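Local coordinates for glutathione S-transferase family protein (Pseudomonas putida, PDB 3LXZ) that probably conjugates reduced glutathione to a wide range of exogenous and endogenous hydrophobic electrophiles, acting as a glutathione transferase, at residues A[10-14]-A[102-106]; A[93-98]-A[154-159]; A[108-113]-A[168-173]. One frame throughout, in Å; residues are numbered along the deposited sequence.

Interaction 1. Residues A[10-14]-A[102-106]; sequences VSNYY and ELPAR
N12 and E102 bring the first turn of helix 12-23 nearest to the end of helix 84-106, yet their CA atoms stay 9.6 Å apart, so polar side chains must span the distance. The carboxylate of E102 receives most of them. Y13 reaches over with its ring edge toward the acid and donates from OH to E102 OE1 across a short 2.5 Å, arriving from above the carboxylate plane. N12 ND2 gives E102 OE2 a bond of 3.0 Å, also from above that plane, with the amide and carboxylate turned 46° apart. CG of N12 stands between its backbone N and carbonyl carbon (chi1 66°), which aims the amide across the gap. These bonds join the thioredoxin-like N-terminal domain to the helical C-terminal domain, the interface along which glutathione transferases hold glutathione; S11 and R106 both bind it. S11 N-caps helix 12-23, its OG accepting from Y14 N at 3.1 Å. From its own helix R106 grips E102 in a salt bridge: NE lies 3.2 Å from E102 OE1, in the guanidinium plane and on the syn lone pair. E102 OE1 thus takes two donors, Y13 OH and R106 NE. L103 CD2 touches Y13 OH at 3.5 Å, and T63 OG1 bonds to the backbone O of Y13.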
ATOM      1  N   VAL A  10     -12.148  10.909  13.893  1.00 17.62           N
ATOM      2  CA  VAL A  10     -11.647   9.782  14.677  1.00 18.18           C
ATOM      3  C   VAL A  10     -10.720   8.930  13.767  1.00 18.75           C
ATOM      4  O   VAL A  10      -9.907   8.136  14.281  1.00 19.94           O
ATOM      5  CB  VAL A  10     -12.797   8.957  15.304  1.00 18.82           C
ATOM      6  CG1 VAL A  10     -12.276   7.726  16.102  1.00 20.31           C
ATOM      7  CG2 VAL A  10     -13.667   9.842  16.233  1.00 18.37           C
ATOM      8  N   SER A  11     -10.810   9.120  12.439  1.00 18.01           N
ATOM      9  CA  SER A  11     -10.016   8.295  11.497  1.00 17.23           C
ATOM     10  C   SER A  11      -8.557   8.741  11.451  1.00 17.46           C
ATOM     11  O   SER A  11      -8.270   9.889  11.098  1.00 15.91           O
ATOM     12  CB  SER A  11     -10.583   8.337  10.075  1.00 17.15           C
ATOM     13  OG  SER A  11      -9.591   7.815   9.183  1.00 16.71           O
ATOM     14  N   ASN A  12      -7.641   7.830  11.781  1.00 16.70           N
ATOM     15  CA  ASN A  12      -6.215   8.134  11.682  1.00 16.97           C
ATOM     16  C   ASN A  12      -5.756   8.517  10.263  1.00 16.45           C
ATOM     17  O   ASN A  12      -5.033   9.504  10.091  1.00 16.86           O
ATOM     18  CB  ASN A  12      -5.362   7.016  12.297  1.00 16.48           C
ATOM     19  CG  ASN A  12      -5.455   5.683  11.527  1.00 19.39           C
ATOM     20  OD1 ASN A  12      -6.482   5.349  10.936  1.00 18.58           O
ATOM     21  ND2 ASN A  12      -4.364   4.924  11.555  1.00 18.69           N
ATOM     22  N   TYR A  13      -6.228   7.793   9.246  1.00 16.41           N
ATOM     23  CA  TYR A  13      -5.866   8.120   7.859  1.00 16.24           C
ATOM     24  C   TYR A  13      -6.412   9.507   7.462  1.00 15.90           C
ATOM     25  O   TYR A  13      -5.767  10.243   6.735  1.00 15.90           O
ATOM     26  CB  TYR A  13      -6.434   7.055   6.919  1.00 16.21           C
ATOM     27  CG  TYR A  13      -5.667   5.747   6.898  1.00 15.40           C
ATOM     28  CD1 TYR A  13      -4.462   5.628   6.206  1.00 17.01           C
ATOM     29  CD2 TYR A  13      -6.174   4.608   7.549  1.00 19.39           C
ATOM     30  CE1 TYR A  13      -3.765   4.421   6.174  1.00 17.94           C
ATOM     31  CE2 TYR A  13      -5.491   3.389   7.521  1.00 17.29           C
ATOM     32  CZ  TYR A  13      -4.298   3.302   6.837  1.00 18.05           C
ATOM     33  OH  TYR A  13      -3.612   2.109   6.816  1.00 18.84           O
ATOM     34  N   TYR A  14      -7.587   9.872   7.969  1.00 15.42           N
ATOM     35  CA  TYR A  14      -8.144  11.213   7.722  1.00 15.29           C
ATOM     36  C   TYR A  14      -7.231  12.251   8.384  1.00 14.63           C
ATOM     37  O   TYR A  14      -6.902  13.279   7.772  1.00 13.90           O
ATOM     38  CB  TYR A  14      -9.562  11.294   8.290  1.00 15.27           C
ATOM     39  CG  TYR A  14     -10.268  12.660   8.229  1.00 15.55           C
ATOM     40  CD1 TYR A  14     -10.972  13.053   7.089  1.00 14.93           C
ATOM     41  CD2 TYR A  14     -10.301  13.503   9.352  1.00 19.00           C
ATOM     42  CE1 TYR A  14     -11.701  14.275   7.060  1.00 16.96           C
ATOM     43  CE2 TYR A  14     -11.018  14.752   9.331  1.00 16.57           C
ATOM     44  CZ  TYR A  14     -11.690  15.121   8.193  1.00 18.03           C
ATOM     45  OH  TYR A  14     -12.370  16.324   8.170  1.00 18.60           O
ATOM     46  N   GLU A 102       0.505  -0.183  10.391  1.00 13.48           N
ATOM     47  CA  GLU A 102      -0.897   0.224  10.499  1.00 14.37           C
ATOM     48  C   GLU A 102      -1.920  -0.907  10.213  1.00 14.54           C
ATOM     49  O   GLU A 102      -2.808  -1.154  11.021  1.00 14.94           O
ATOM     50  CB  GLU A 102      -1.172   1.453   9.642  1.00 13.85           C
ATOM     51  CG  GLU A 102      -2.396   2.310  10.209  1.00 17.86           C
ATOM     52  CD  GLU A 102      -3.789   1.694  10.048  1.00 18.73           C
ATOM     53  OE1 GLU A 102      -4.056   0.978   9.039  1.00 20.98           O
ATOM     54  OE2 GLU A 102      -4.650   1.979  10.923  1.00 17.28           O
ATOM     55  N   LEU A 103      -1.781  -1.592   9.071  1.00 15.27           N
ATOM     56  CA  LEU A 103      -2.724  -2.645   8.707  1.00 15.42           C
ATOM     57  C   LEU A 103      -2.730  -3.805   9.689  1.00 15.75           C
ATOM     58  O   LEU A 103      -3.809  -4.220  10.125  1.00 16.70           O
ATOM     59  CB  LEU A 103      -2.539  -3.147   7.269  1.00 15.23           C
ATOM     60  CG  LEU A 103      -2.801  -2.076   6.171  1.00 16.76           C
ATOM     61  CD1 LEU A 103      -2.741  -2.780   4.817  1.00 19.48           C
ATOM     62  CD2 LEU A 103      -4.125  -1.348   6.372  1.00 17.73           C
ATOM     63  N   PRO A 104      -1.553  -4.313  10.088  1.00 16.63           N
ATOM     64  CA  PRO A 104      -1.679  -5.367  11.098  1.00 16.56           C
ATOM     65  C   PRO A 104      -2.290  -4.894  12.425  1.00 16.38           C
ATOM     66  O   PRO A 104      -3.059  -5.637  13.036  1.00 17.23           O
ATOM     67  CB  PRO A 104      -0.252  -5.864  11.315  1.00 16.40           C
ATOM     68  CG  PRO A 104       0.625  -4.989  10.572  1.00 18.53           C
ATOM     69  CD  PRO A 104      -0.157  -4.088   9.668  1.00 15.68           C
ATOM     70  N   ALA A 105      -1.935  -3.713  12.908  1.00 15.97           N
ATOM     71  CA  ALA A 105      -2.586  -3.193  14.119  1.00 17.15           C
ATOM     72  C   ALA A 105      -4.100  -3.084  13.958  1.00 17.45           C
ATOM     73  O   ALA A 105      -4.858  -3.406  14.900  1.00 16.61           O
ATOM     74  CB  ALA A 105      -2.000  -1.862  14.529  1.00 18.28           C
ATOM     75  N   ARG A 106      -4.530  -2.639  12.769  1.00 17.31           N
ATOM     76  CA  ARG A 106      -5.940  -2.441  12.430  1.00 17.69           C
ATOM     77  C   ARG A 106      -6.750  -3.741  12.625  1.00 18.36           C
ATOM     78  O   ARG A 106      -7.924  -3.684  13.009  1.00 17.50           O
ATOM     79  CB  ARG A 106      -6.084  -1.861  11.022  1.00 17.35           C
ATOM     80  CG  ARG A 106      -7.522  -1.620  10.496  1.00 16.93           C
ATOM     81  CD  ARG A 106      -7.490  -0.747   9.212  1.00 19.76           C
ATOM     82  NE  ARG A 106      -7.154   0.655   9.529  1.00 20.38           N
ATOM     83  CZ  ARG A 106      -8.042   1.545   9.980  1.00 20.47           C
ATOM     84  NH1 ARG A 106      -7.675   2.788  10.276  1.00 20.76           N
ATOM     85  NH2 ARG A 106      -9.319   1.190  10.146  1.00 21.01           N
TER

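Interaction 2. Residues A[93-98]-A[154-159]; sequences LLKEIE and LADLMF
L94 and A155 nearly touch backbones, CA to CA 4.4 Å, where two helices of the all-helical C-terminal domain of the glutathione transferase fold run side by side, their axes 8.6 Å apart and only 12° from parallel. The small A155 lets them close in. The tight part centres on M158, present as selenomethionine, whose chain leaves anti to the backbone N (chi1 178°) and then bends at chi2 and chi3 to lie against helix 84-106. Its CG sits 3.6 Å from I97 CG2 as the two side chains slide past each other in opposite directions, and its CE meets L94 CD2 at 3.7 Å, with L94 crossing it at about a right angle. L94 CD1 turns the other way, onto L154 CB at 3.9 Å. An alanine in place of L94 would lose both methyls, and the resulting gap between L154 and M158 would probably leave the CE end of M158 freer to turn. Packing is looser along the opposite margin, where L93 and A155 meet merely CB to CB at 4.1 Å and the ring of F159 leads away toward helix 183-193. E98 faces the dimer interface, its carboxylate in a salt bridge with K95 of the second subunit. Even so, E98 OE1 lies 3.6 Å from the CE methyl of M158.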
ATOM      1  N   LEU A  93       9.423   4.373   3.133  1.00 13.92           N
ATOM      2  CA  LEU A  93       9.096   4.402   4.552  1.00 15.06           C
ATOM      3  C   LEU A  93       7.597   4.568   4.878  1.00 14.14           C
ATOM      4  O   LEU A  93       7.048   3.850   5.747  1.00 14.10           O
ATOM      5  CB  LEU A  93       9.931   5.510   5.240  1.00 15.28           C
ATOM      6  CG  LEU A  93      11.413   5.114   5.392  1.00 18.04           C
ATOM      7  CD1 LEU A  93      12.299   6.363   5.617  1.00 16.49           C
ATOM      8  CD2 LEU A  93      11.654   4.114   6.523  1.00 17.06           C
ATOM      9  N   LEU A  94       6.926   5.494   4.191  1.00 13.86           N
ATOM     10  CA  LEU A  94       5.482   5.652   4.369  1.00 14.38           C
ATOM     11  C   LEU A  94       4.740   4.328   4.080  1.00 14.88           C
ATOM     12  O   LEU A  94       3.878   3.900   4.863  1.00 15.52           O
ATOM     13  CB  LEU A  94       4.926   6.767   3.475  1.00 14.39           C
ATOM     14  CG  LEU A  94       3.437   7.143   3.667  1.00 16.70           C
ATOM     15  CD1 LEU A  94       3.278   8.555   3.149  1.00 16.12           C
ATOM     16  CD2 LEU A  94       2.462   6.218   2.862  1.00 16.01           C
ATOM     17  N   LYS A  95       5.087   3.687   2.969  1.00 14.34           N
ATOM     18  CA  LYS A  95       4.473   2.401   2.588  1.00 15.13           C
ATOM     19  C   LYS A  95       4.726   1.311   3.631  1.00 14.78           C
ATOM     20  O   LYS A  95       3.815   0.503   3.944  1.00 15.55           O
ATOM     21  CB  LYS A  95       5.015   1.892   1.250  1.00 15.00           C
ATOM     22  CG  LYS A  95       4.159   0.778   0.646  1.00 15.73           C
ATOM     23  CD  LYS A  95       4.626   0.394  -0.732  1.00 20.27           C
ATOM     24  CE  LYS A  95       3.759  -0.802  -1.304  1.00 20.12           C
ATOM     25  NZ  LYS A  95       2.533  -0.244  -1.927  1.00 24.68           N
ATOM     26  N   GLU A  96       5.950   1.251   4.133  1.00 14.97           N
ATOM     27  CA  GLU A  96       6.281   0.243   5.141  1.00 15.15           C
ATOM     28  C   GLU A  96       5.466   0.441   6.409  1.00 15.35           C
ATOM     29  O   GLU A  96       5.032  -0.522   7.041  1.00 15.73           O
ATOM     30  CB  GLU A  96       7.776   0.236   5.488  1.00 15.06           C
ATOM     31  CG  GLU A  96       8.603  -0.333   4.350  1.00 16.74           C
ATOM     32  CD  GLU A  96      10.091  -0.026   4.380  1.00 20.87           C
ATOM     33  OE1 GLU A  96      10.609   0.876   5.127  1.00 20.62           O
ATOM     34  OE2 GLU A  96      10.751  -0.735   3.596  1.00 22.28           O
ATOM     35  N   ILE A  97       5.307   1.687   6.829  1.00 15.12           N
ATOM     36  CA  ILE A  97       4.552   1.935   8.043  1.00 15.16           C
ATOM     37  C   ILE A  97       3.099   1.533   7.821  1.00 14.50           C
ATOM     38  O   ILE A  97       2.498   0.848   8.642  1.00 14.78           O
ATOM     39  CB  ILE A  97       4.692   3.390   8.548  1.00 14.56           C
ATOM     40  CG1 ILE A  97       6.125   3.672   8.967  1.00 14.45           C
ATOM     41  CG2 ILE A  97       3.784   3.592   9.748  1.00 15.60           C
ATOM     42  CD1 ILE A  97       6.439   5.211   9.000  1.00 18.13           C
ATOM     43  N   GLU A  98       2.551   1.914   6.678  1.00 15.29           N
ATOM     44  CA  GLU A  98       1.188   1.539   6.338  1.00 15.88           C
ATOM     45  C   GLU A  98       0.985   0.027   6.304  1.00 15.59           C
ATOM     46  O   GLU A  98       0.135  -0.473   7.018  1.00 15.28           O
ATOM     47  CB  GLU A  98       0.733   2.190   5.016  1.00 15.31           C
ATOM     48  CG  GLU A  98      -0.710   1.837   4.607  1.00 16.71           C
ATOM     49  CD  GLU A  98      -1.150   2.560   3.347  1.00 21.36           C
ATOM     50  OE1 GLU A  98      -0.446   3.509   2.908  1.00 19.42           O
ATOM     51  OE2 GLU A  98      -2.205   2.166   2.783  1.00 23.49           O
ATOM     52  N   LEU A 154       6.056  13.491   4.476  1.00 15.83           N
ATOM     53  CA  LEU A 154       4.887  12.632   4.481  1.00 15.45           C
ATOM     54  C   LEU A 154       5.010  11.390   5.351  1.00 15.53           C
ATOM     55  O   LEU A 154       4.039  10.962   5.990  1.00 16.45           O
ATOM     56  CB  LEU A 154       4.541  12.199   3.041  1.00 16.11           C
ATOM     57  CG  LEU A 154       4.399  13.345   2.032  1.00 13.79           C
ATOM     58  CD1 LEU A 154       4.123  12.781   0.617  1.00 17.59           C
ATOM     59  CD2 LEU A 154       3.319  14.357   2.422  1.00 16.79           C
ATOM     60  N   ALA A 155       6.178  10.782   5.358  1.00 15.69           N
ATOM     61  CA  ALA A 155       6.329   9.583   6.169  1.00 15.70           C
ATOM     62  C   ALA A 155       6.109   9.840   7.657  1.00 17.12           C
ATOM     63  O   ALA A 155       5.673   8.922   8.366  1.00 16.71           O
ATOM     64  CB  ALA A 155       7.692   8.930   5.934  1.00 15.61           C
ATOM     65  N   ASP A 156       6.373  11.070   8.128  1.00 16.34           N
ATOM     66  CA  ASP A 156       6.129  11.392   9.542  1.00 16.55           C
ATOM     67  C   ASP A 156       4.658  11.457   9.892  1.00 16.55           C
ATOM     68  O   ASP A 156       4.301  11.230  11.035  1.00 16.89           O
ATOM     69  CB  ASP A 156       6.814  12.705   9.905  1.00 16.98           C
ATOM     70  CG  ASP A 156       8.299  12.604   9.777  1.00 16.32           C
ATOM     71  OD1 ASP A 156       8.893  11.824  10.586  1.00 16.03           O
ATOM     72  OD2 ASP A 156       8.864  13.250   8.875  1.00 17.24           O
ATOM     73  N   LEU A 157       3.821  11.839   8.913  1.00 15.91           N
ATOM     74  CA  LEU A 157       2.382  11.812   9.074  1.00 16.53           C
ATOM     75  C   LEU A 157       1.871  10.380   9.246  1.00 16.16           C
ATOM     76  O   LEU A 157       1.103  10.097  10.170  1.00 16.49           O
ATOM     77  CB  LEU A 157       1.672  12.544   7.918  1.00 16.77           C
ATOM     78  CG  LEU A 157       2.248  13.925   7.512  1.00 17.64           C
ATOM     79  CD1 LEU A 157       1.471  14.545   6.321  1.00 16.98           C
ATOM     80  CD2 LEU A 157       2.312  14.879   8.715  1.00 19.88           C
HETATM   81  N   MSE A 158       2.292   9.459   8.375  1.00 16.00           N
HETATM   82  CA  MSE A 158       1.885   8.060   8.550  1.00 16.32           C
HETATM   83  C   MSE A 158       2.442   7.504   9.868  1.00 15.73           C
HETATM   84  O   MSE A 158       1.753   6.763  10.576  1.00 15.94           O
HETATM   85  CB  MSE A 158       2.388   7.242   7.348  1.00 15.43           C
HETATM   86  CG  MSE A 158       2.113   5.760   7.373  1.00 19.36           C
HETATM   87 SE   MSE A 158       0.248   5.275   7.148  1.00 18.01          SE
HETATM   88  CE  MSE A 158      -0.246   6.089   5.435  1.00 18.81           C
ATOM     89  N   PHE A 159       3.677   7.849  10.204  1.00 15.39           N
ATOM     90  CA  PHE A 159       4.252   7.445  11.501  1.00 16.02           C
ATOM     91  C   PHE A 159       3.420   7.926  12.698  1.00 16.37           C
ATOM     92  O   PHE A 159       3.061   7.163  13.559  1.00 15.33           O
ATOM     93  CB  PHE A 159       5.669   7.995  11.625  1.00 15.77           C
ATOM     94  CG  PHE A 159       6.294   7.801  13.002  1.00 15.56           C
ATOM     95  CD1 PHE A 159       7.061   6.665  13.269  1.00 15.99           C
ATOM     96  CD2 PHE A 159       6.122   8.753  14.006  1.00 15.83           C
ATOM     97  CE1 PHE A 159       7.642   6.461  14.529  1.00 16.22           C
ATOM     98  CE2 PHE A 159       6.727   8.577  15.270  1.00 15.55           C
ATOM     99  CZ  PHE A 159       7.454   7.422  15.534  1.00 13.55           C
TER

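Interaction 3. Residues A[108-113]-A[168-173]; sequences CYAESF and AVGKKV
The carbonyl oxygen of C108, at the N-cap of helix 109-114, is gripped twice by S112: by its backbone N at 3.1 Å and by its OG at 3.2 Å, the hydroxyl coming from above the carbonyl plane. OG is carried back to this oxygen by a chi1 of 59°, between the backbone N and the carbonyl carbon, and it also sits over one face of the F113 ring, toward the rim. On this first turn land two valines of helix 154-174, one turn apart. V169 enters a notch, CG1 against C108 CB at 3.7 Å and CG2 at the edge of the Y109 ring, in its plane, 3.8 Å from CD1. V173 lays CG2 on S112 CB and brings CG1 alongside the extended chain of E111, whose carboxylate is held by K123 and the backbone N of V118. At the outer end K172 drapes CE over S112 O at 3.4 Å, and F113 CZ meets A168 CB. The short helix 109-114 crosses helix 154-174 steeply, at 72°, within the all-helical C-terminal domain of the glutathione transferase fold, where Y109 OH reaches from this packing to bond E102 OE2 beside the glutathione-binding R106.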
ATOM      1  N   CYS A 108      -6.575  -5.624  14.961  1.00 20.70           N
ATOM      2  CA  CYS A 108      -6.883  -5.745  16.362  1.00 21.69           C
ATOM      3  C   CYS A 108      -7.616  -4.554  16.945  1.00 21.91           C
ATOM      4  O   CYS A 108      -7.785  -4.509  18.157  1.00 22.51           O
ATOM      5  CB  CYS A 108      -5.615  -5.999  17.167  1.00 21.94           C
ATOM      6  SG  CYS A 108      -4.847  -7.588  16.805  1.00 23.27           S
ATOM      7  N   TYR A 109      -8.045  -3.589  16.116  1.00 21.77           N
ATOM      8  CA  TYR A 109      -8.752  -2.408  16.658  1.00 21.83           C
ATOM      9  C   TYR A 109     -10.101  -2.788  17.279  1.00 23.10           C
ATOM     10  O   TYR A 109     -10.559  -2.134  18.224  1.00 23.58           O
ATOM     11  CB  TYR A 109      -8.972  -1.296  15.618  1.00 21.87           C
ATOM     12  CG  TYR A 109      -7.723  -0.578  15.094  1.00 21.06           C
ATOM     13  CD1 TYR A 109      -6.477  -0.701  15.716  1.00 18.50           C
ATOM     14  CD2 TYR A 109      -7.822   0.257  13.983  1.00 20.13           C
ATOM     15  CE1 TYR A 109      -5.349  -0.033  15.203  1.00 20.26           C
ATOM     16  CE2 TYR A 109      -6.714   0.947  13.475  1.00 22.76           C
ATOM     17  CZ  TYR A 109      -5.478   0.802  14.085  1.00 20.48           C
ATOM     18  OH  TYR A 109      -4.392   1.466  13.537  1.00 19.90           O
ATOM     19  N   ALA A 110     -10.717  -3.859  16.763  1.00 23.49           N
ATOM     20  CA  ALA A 110     -11.947  -4.368  17.360  1.00 24.89           C
ATOM     21  C   ALA A 110     -11.777  -4.580  18.861  1.00 25.18           C
ATOM     22  O   ALA A 110     -12.633  -4.176  19.635  1.00 26.06           O
ATOM     23  CB  ALA A 110     -12.405  -5.642  16.671  1.00 24.26           C
ATOM     24  N   GLU A 111     -10.671  -5.192  19.271  1.00 27.08           N
ATOM     25  CA  GLU A 111     -10.429  -5.496  20.676  1.00 28.38           C
ATOM     26  C   GLU A 111      -9.907  -4.290  21.452  1.00 29.56           C
ATOM     27  O   GLU A 111     -10.389  -3.994  22.554  1.00 29.78           O
ATOM     28  CB  GLU A 111      -9.473  -6.670  20.826  1.00 28.16           C
ATOM     29  CG  GLU A 111      -9.314  -7.122  22.275  1.00 30.40           C
ATOM     30  CD  GLU A 111      -8.595  -8.445  22.415  1.00 32.51           C
ATOM     31  OE1 GLU A 111      -7.859  -8.598  23.405  1.00 33.25           O
ATOM     32  OE2 GLU A 111      -8.758  -9.333  21.544  1.00 35.36           O
ATOM     33  N   SER A 112      -8.937  -3.585  20.879  1.00 30.09           N
ATOM     34  CA  SER A 112      -8.252  -2.525  21.614  1.00 31.34           C
ATOM     35  C   SER A 112      -9.128  -1.293  21.829  1.00 32.60           C
ATOM     36  O   SER A 112      -8.995  -0.593  22.847  1.00 32.68           O
ATOM     37  CB  SER A 112      -6.969  -2.142  20.899  1.00 30.92           C
ATOM     38  OG  SER A 112      -7.273  -1.700  19.594  1.00 30.43           O
ATOM     39  N   PHE A 113     -10.017  -1.024  20.877  1.00 34.22           N
ATOM     40  CA  PHE A 113     -10.856   0.154  20.978  1.00 36.45           C
ATOM     41  C   PHE A 113     -12.338  -0.098  21.179  1.00 37.00           C
ATOM     42  O   PHE A 113     -12.995   0.705  21.827  1.00 37.05           O
ATOM     43  CB  PHE A 113     -10.544   1.153  19.860  1.00 36.76           C
ATOM     44  CG  PHE A 113      -9.070   1.511  19.795  1.00 40.30           C
ATOM     45  CD1 PHE A 113      -8.420   2.063  20.911  1.00 42.35           C
ATOM     46  CD2 PHE A 113      -8.315   1.249  18.647  1.00 42.15           C
ATOM     47  CE1 PHE A 113      -7.039   2.377  20.874  1.00 43.19           C
ATOM     48  CE2 PHE A 113      -6.942   1.555  18.599  1.00 43.12           C
ATOM     49  CZ  PHE A 113      -6.305   2.122  19.721  1.00 44.14           C
ATOM     50  N   ALA A 168      -0.813   1.175  21.290  1.00 22.07           N
ATOM     51  CA  ALA A 168      -1.993   0.875  22.113  1.00 22.64           C
ATOM     52  C   ALA A 168      -2.420  -0.574  21.933  1.00 23.35           C
ATOM     53  O   ALA A 168      -2.658  -1.272  22.934  1.00 23.82           O
ATOM     54  CB  ALA A 168      -3.144   1.825  21.777  1.00 24.15           C
ATOM     55  N   VAL A 169      -2.499  -1.034  20.676  1.00 22.72           N
ATOM     56  CA  VAL A 169      -2.777  -2.440  20.382  1.00 22.80           C
ATOM     57  C   VAL A 169      -1.748  -3.292  21.087  1.00 23.12           C
ATOM     58  O   VAL A 169      -2.106  -4.283  21.733  1.00 23.65           O
ATOM     59  CB  VAL A 169      -2.762  -2.754  18.837  1.00 22.68           C
ATOM     60  CG1 VAL A 169      -2.686  -4.271  18.551  1.00 21.77           C
ATOM     61  CG2 VAL A 169      -3.938  -2.123  18.150  1.00 22.86           C
ATOM     62  N   GLY A 170      -0.472  -2.933  20.956  1.00 22.72           N
ATOM     63  CA  GLY A 170       0.584  -3.693  21.628  1.00 25.04           C
ATOM     64  C   GLY A 170       0.312  -3.853  23.124  1.00 25.65           C
ATOM     65  O   GLY A 170       0.274  -4.972  23.651  1.00 26.20           O
ATOM     66  N   LYS A 171       0.115  -2.736  23.810  1.00 26.57           N
ATOM     67  CA  LYS A 171      -0.057  -2.788  25.260  1.00 27.52           C
ATOM     68  C   LYS A 171      -1.358  -3.484  25.661  1.00 28.37           C
ATOM     69  O   LYS A 171      -1.334  -4.374  26.515  1.00 28.71           O
ATOM     70  CB  LYS A 171       0.059  -1.401  25.881  1.00 27.07           C
ATOM     71  CG  LYS A 171       1.479  -0.828  25.758  1.00 29.15           C
ATOM     72  CD  LYS A 171       1.528   0.674  26.044  1.00 31.51           C
ATOM     73  CE  LYS A 171       1.379   1.005  27.527  1.00 36.21           C
ATOM     74  NZ  LYS A 171       1.553   2.474  27.751  1.00 37.75           N
ATOM     75  N   LYS A 172      -2.474  -3.127  25.031  1.00 28.03           N
ATOM     76  CA  LYS A 172      -3.772  -3.638  25.469  1.00 29.22           C
ATOM     77  C   LYS A 172      -4.056  -5.078  25.040  1.00 28.83           C
ATOM     78  O   LYS A 172      -4.635  -5.857  25.815  1.00 29.10           O
ATOM     79  CB  LYS A 172      -4.920  -2.709  25.021  1.00 29.56           C
ATOM     80  CG  LYS A 172      -4.853  -1.304  25.631  1.00 34.07           C
ATOM     81  CD  LYS A 172      -5.859  -0.328  24.995  1.00 38.78           C
ATOM     82  CE  LYS A 172      -7.209  -0.285  25.748  1.00 41.74           C
ATOM     83  NZ  LYS A 172      -7.188   0.534  27.015  1.00 45.16           N
ATOM     84  N   VAL A 173      -3.666  -5.424  23.810  1.00 28.48           N
ATOM     85  CA  VAL A 173      -4.010  -6.724  23.212  1.00 27.08           C
ATOM     86  C   VAL A 173      -2.868  -7.751  23.289  1.00 27.21           C
ATOM     87  O   VAL A 173      -3.099  -8.937  23.534  1.00 26.34           O
ATOM     88  CB  VAL A 173      -4.462  -6.557  21.720  1.00 27.39           C
ATOM     89  CG1 VAL A 173      -4.904  -7.898  21.111  1.00 27.12           C
ATOM     90  CG2 VAL A 173      -5.568  -5.519  21.593  1.00 25.91           C
TER

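How the interactions relate
Two long helices, 84-106 and 154-174, tie the contacts together. Interactions 1 and 2 share helix 84-106, where backbone bonds from E102 N to I97 O and from L103 N to E98 O make them successive turns; interactions 2 and 3 share helix 154-174, at its two ends, and helix 109-114 follows 84-106 in the chain. The centre of interaction 1 lies about 12 Å from each of the others, which are about 20 Å apart and do not touch. Along the chain the segments of interaction 2 alternate with those of both neighbours, whereas interaction 1 closes before interaction 3 opens. Interactions 2 and 3 thus join helices within the C-terminal domain; interaction 1 joins that domain to the thioredoxin-like one at the glutathione site.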